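Local coordinates for protein VP5 (Halorubrum pleomorphic virus 6, PDB 6QGL) that probably drives fusion of the viral envelope with the membrane of its haloarchaeal host, as a membrane-attached envelope protein, at residues T113-N124 / V173-L184. Numbering follows the deposited sequence.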
# COMPACT_ATOMS: atom_id res chain seq x y z
N THR A 113 -9.95 7.22 16.12
CA THR A 113 -8.75 7.06 16.94
C THR A 113 -7.88 5.94 16.38
O THR A 113 -6.69 6.15 16.19
CB THR A 113 -9.10 6.88 18.43
OG1 THR A 113 -9.85 8.01 18.86
CG2 THR A 113 -7.86 6.75 19.32
N THR A 114 -8.49 4.79 16.03
CA THR A 114 -7.79 3.64 15.46
C THR A 114 -7.12 4.00 14.13
O THR A 114 -5.92 3.77 13.99
CB THR A 114 -8.76 2.45 15.37
OG1 THR A 114 -9.27 2.19 16.68
CG2 THR A 114 -8.09 1.19 14.83
N VAL A 115 -7.88 4.59 13.19
CA VAL A 115 -7.42 5.00 11.86
C VAL A 115 -6.29 6.03 11.97
O VAL A 115 -5.24 5.84 11.36
CB VAL A 115 -8.60 5.46 10.95
CG1 VAL A 115 -8.10 6.00 9.61
CG2 VAL A 115 -9.59 4.33 10.72
N ARG A 116 -6.50 7.09 12.78
CA ARG A 116 -5.50 8.14 12.99
C ARG A 116 -4.25 7.64 13.67
O ARG A 116 -3.16 7.93 13.18
CB ARG A 116 -6.08 9.34 13.75
CG ARG A 116 -7.00 10.18 12.90
CD ARG A 116 -7.12 11.58 13.46
NE ARG A 116 -8.22 12.29 12.82
CZ ARG A 116 -8.11 13.04 11.73
NH1 ARG A 116 -6.92 13.22 11.16
NH2 ARG A 116 -9.18 13.61 11.21
N THR A 117 -4.40 6.86 14.77
CA THR A 117 -3.28 6.28 15.51
C THR A 117 -2.41 5.43 14.58
O THR A 117 -1.19 5.60 14.60
CB THR A 117 -3.75 5.52 16.77
OG1 THR A 117 -4.43 6.44 17.63
CG2 THR A 117 -2.62 4.88 17.55
N ASN A 118 -3.03 4.57 13.74
CA ASN A 118 -2.30 3.73 12.78
C ASN A 118 -1.51 4.56 11.78
O ASN A 118 -0.34 4.26 11.53
CB ASN A 118 -3.25 2.80 12.03
CG ASN A 118 -3.87 1.72 12.88
OD1 ASN A 118 -3.44 1.43 14.01
ND2 ASN A 118 -4.90 1.12 12.35
N PHE A 119 -2.14 5.62 11.24
CA PHE A 119 -1.55 6.54 10.29
C PHE A 119 -0.35 7.29 10.89
O PHE A 119 0.73 7.26 10.31
CB PHE A 119 -2.62 7.51 9.74
CG PHE A 119 -2.12 8.53 8.76
CD1 PHE A 119 -1.75 8.16 7.47
CD2 PHE A 119 -2.05 9.88 9.11
CE1 PHE A 119 -1.28 9.11 6.56
CE2 PHE A 119 -1.59 10.83 8.19
CZ PHE A 119 -1.21 10.44 6.92
N TYR A 120 -0.53 7.91 12.08
CA TYR A 120 0.55 8.64 12.76
C TYR A 120 1.65 7.72 13.28
O TYR A 120 2.80 8.13 13.32
CB TYR A 120 0.02 9.54 13.89
CG TYR A 120 -1.04 10.54 13.47
CD1 TYR A 120 -0.92 11.25 12.28
CD2 TYR A 120 -2.12 10.82 14.30
CE1 TYR A 120 -1.89 12.17 11.90
CE2 TYR A 120 -3.09 11.74 13.93
CZ TYR A 120 -2.97 12.42 12.73
OH TYR A 120 -3.93 13.32 12.36
N LYS A 121 1.30 6.47 13.65
CA LYS A 121 2.26 5.46 14.11
C LYS A 121 3.26 5.13 13.01
O LYS A 121 4.45 5.04 13.30
CB LYS A 121 1.56 4.19 14.60
CG LYS A 121 1.50 4.06 16.12
CD LYS A 121 0.44 3.07 16.61
CE LYS A 121 0.80 1.61 16.48
NZ LYS A 121 -0.39 0.74 16.66
N SER A 122 2.79 4.99 11.75
CA SER A 122 3.65 4.68 10.60
C SER A 122 4.56 5.86 10.23
O SER A 122 5.69 5.62 9.79
CB SER A 122 2.84 4.19 9.40
OG SER A 122 2.24 5.25 8.67
N TRP A 123 4.10 7.11 10.44
CA TRP A 123 4.90 8.32 10.21
C TRP A 123 6.02 8.33 11.24
O TRP A 123 7.19 8.49 10.88
CB TRP A 123 4.06 9.61 10.33
CG TRP A 123 4.88 10.85 10.51
CD1 TRP A 123 5.15 11.49 11.69
CD2 TRP A 123 5.61 11.56 9.50
NE1 TRP A 123 5.98 12.56 11.47
CE2 TRP A 123 6.26 12.64 10.13
CE3 TRP A 123 5.74 11.40 8.11
CZ2 TRP A 123 7.05 13.55 9.42
CZ3 TRP A 123 6.52 12.31 7.41
CH2 TRP A 123 7.18 13.36 8.07
N ASN A 124 5.67 8.13 12.53
CA ASN A 124 6.59 8.08 13.66
C ASN A 124 7.70 7.07 13.44
O ASN A 124 8.86 7.40 13.69
CB ASN A 124 5.85 7.79 14.96
CG ASN A 124 5.07 8.98 15.50
OD1 ASN A 124 5.10 10.10 14.95
ND2 ASN A 124 4.37 8.77 16.59
N VAL A 173 -1.43 15.28 19.95
CA VAL A 173 -2.60 15.18 19.08
C VAL A 173 -3.76 14.78 19.99
O VAL A 173 -3.62 13.84 20.78
CB VAL A 173 -2.37 14.16 17.92
CG1 VAL A 173 -3.67 13.83 17.18
CG2 VAL A 173 -1.32 14.68 16.94
N SER A 174 -4.88 15.52 19.93
CA SER A 174 -6.05 15.21 20.74
C SER A 174 -6.95 14.24 20.00
O SER A 174 -7.65 14.63 19.05
CB SER A 174 -6.79 16.48 21.15
OG SER A 174 -5.99 17.28 22.01
N MET A 175 -6.88 12.96 20.39
CA MET A 175 -7.66 11.89 19.78
C MET A 175 -9.14 12.05 20.16
O MET A 175 -9.43 12.49 21.27
CB MET A 175 -7.11 10.49 20.13
CG MET A 175 -5.81 10.15 19.41
SD MET A 175 -5.94 10.19 17.60
CE MET A 175 -4.28 9.81 17.14
N PRO A 176 -10.09 11.74 19.24
CA PRO A 176 -11.52 11.95 19.56
C PRO A 176 -12.06 11.19 20.76
O PRO A 176 -13.09 11.60 21.30
CB PRO A 176 -12.23 11.51 18.28
CG PRO A 176 -11.21 11.58 17.22
CD PRO A 176 -9.91 11.25 17.86
N ASP A 177 -11.38 10.11 21.21
CA ASP A 177 -11.83 9.33 22.36
C ASP A 177 -11.41 9.94 23.72
O ASP A 177 -11.62 9.32 24.77
CB ASP A 177 -11.40 7.85 22.23
CG ASP A 177 -9.90 7.60 22.26
OD1 ASP A 177 -9.13 8.57 22.11
OD2 ASP A 177 -9.51 6.43 22.42
N GLY A 178 -10.84 11.15 23.68
CA GLY A 178 -10.41 11.88 24.86
C GLY A 178 -8.96 11.68 25.26
O GLY A 178 -8.48 12.36 26.16
N THR A 179 -8.27 10.74 24.59
CA THR A 179 -6.86 10.42 24.87
C THR A 179 -5.91 11.30 24.05
O THR A 179 -6.33 11.90 23.05
CB THR A 179 -6.56 8.92 24.62
OG1 THR A 179 -6.67 8.62 23.23
CG2 THR A 179 -7.44 7.99 25.45
N ASN A 180 -4.64 11.36 24.46
CA ASN A 180 -3.60 12.11 23.76
C ASN A 180 -2.63 11.15 23.09
O ASN A 180 -2.27 10.12 23.67
CB ASN A 180 -2.83 13.03 24.72
CG ASN A 180 -3.64 14.13 25.37
OD1 ASN A 180 -3.38 14.50 26.52
ND2 ASN A 180 -4.62 14.69 24.67
N PHE A 181 -2.20 11.50 21.86
CA PHE A 181 -1.22 10.72 21.11
C PHE A 181 -0.01 11.58 20.80
O PHE A 181 -0.16 12.75 20.43
CB PHE A 181 -1.83 10.15 19.81
CG PHE A 181 -0.89 9.26 19.02
CD1 PHE A 181 -0.72 7.93 19.36
CD2 PHE A 181 -0.19 9.77 17.93
CE1 PHE A 181 0.16 7.12 18.64
CE2 PHE A 181 0.70 8.96 17.22
CZ PHE A 181 0.86 7.64 17.57
N THR A 182 1.19 11.01 20.97
CA THR A 182 2.43 11.72 20.68
C THR A 182 2.83 11.51 19.22
O THR A 182 3.29 10.42 18.85
CB THR A 182 3.53 11.37 21.69
OG1 THR A 182 3.09 11.69 23.01
CG2 THR A 182 4.83 12.11 21.42
N LEU A 183 2.63 12.55 18.40
CA LEU A 183 3.03 12.58 17.00
C LEU A 183 4.42 13.20 16.98
O LEU A 183 4.67 14.19 17.68
CB LEU A 183 2.03 13.43 16.17
CG LEU A 183 2.40 13.76 14.71
CD1 LEU A 183 2.23 12.55 13.80
CD2 LEU A 183 1.57 14.91 14.20
N LEU A 184 5.34 12.61 16.21
CA LEU A 184 6.70 13.14 16.14
C LEU A 184 6.81 14.15 15.01
O LEU A 184 6.51 13.83 13.86
CB LEU A 184 7.75 12.02 16.00
CG LEU A 184 7.83 10.98 17.12
CD1 LEU A 184 8.77 9.86 16.75
CD2 LEU A 184 8.26 11.60 18.45
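N124 grips the backbone of strand 180-184 with both ends of its amide. Its OD1 accepts from L184 N at 2.8 Å, and its ND2 donates a hydrogen bond to T182 O at 3.0 Å, lying in that carbonyl's plane. Asparagine suits the place because one short, flat group both donates and accepts. One helical residue earlier, W123 points NE1 at L184 O (2.8 Å), the oxygen lying in the indole plane; CG anti to the backbone N (chi1 163°) carries the indole across to the strand, and its N-H gives a large, otherwise apolar side chain one donor.

Beyond these bonds the contact turns apolar. T117 CG2 and Y120 CB both approach the broad F181 ring obliquely from the same side, Y120 CB 3.4 Å from F181 CE2, with K121 CG at its edge. L183 CD1 reaches both Y120 and W123. M175, bent at chi2 (-59°), brings its flexible thioether to the helix and sets CE at the edge of the Y120 ring, 3.7 Å from Y120 CD2. R116, salt-bridged to D240, donates to Y120 OH, which also bonds E236 of helix 229-257.

The hairpin of strands 166-174 and 180-189, edge of a four-stranded antiparallel sheet, packs along helix 97-140, whose F119 meets helix 229-257.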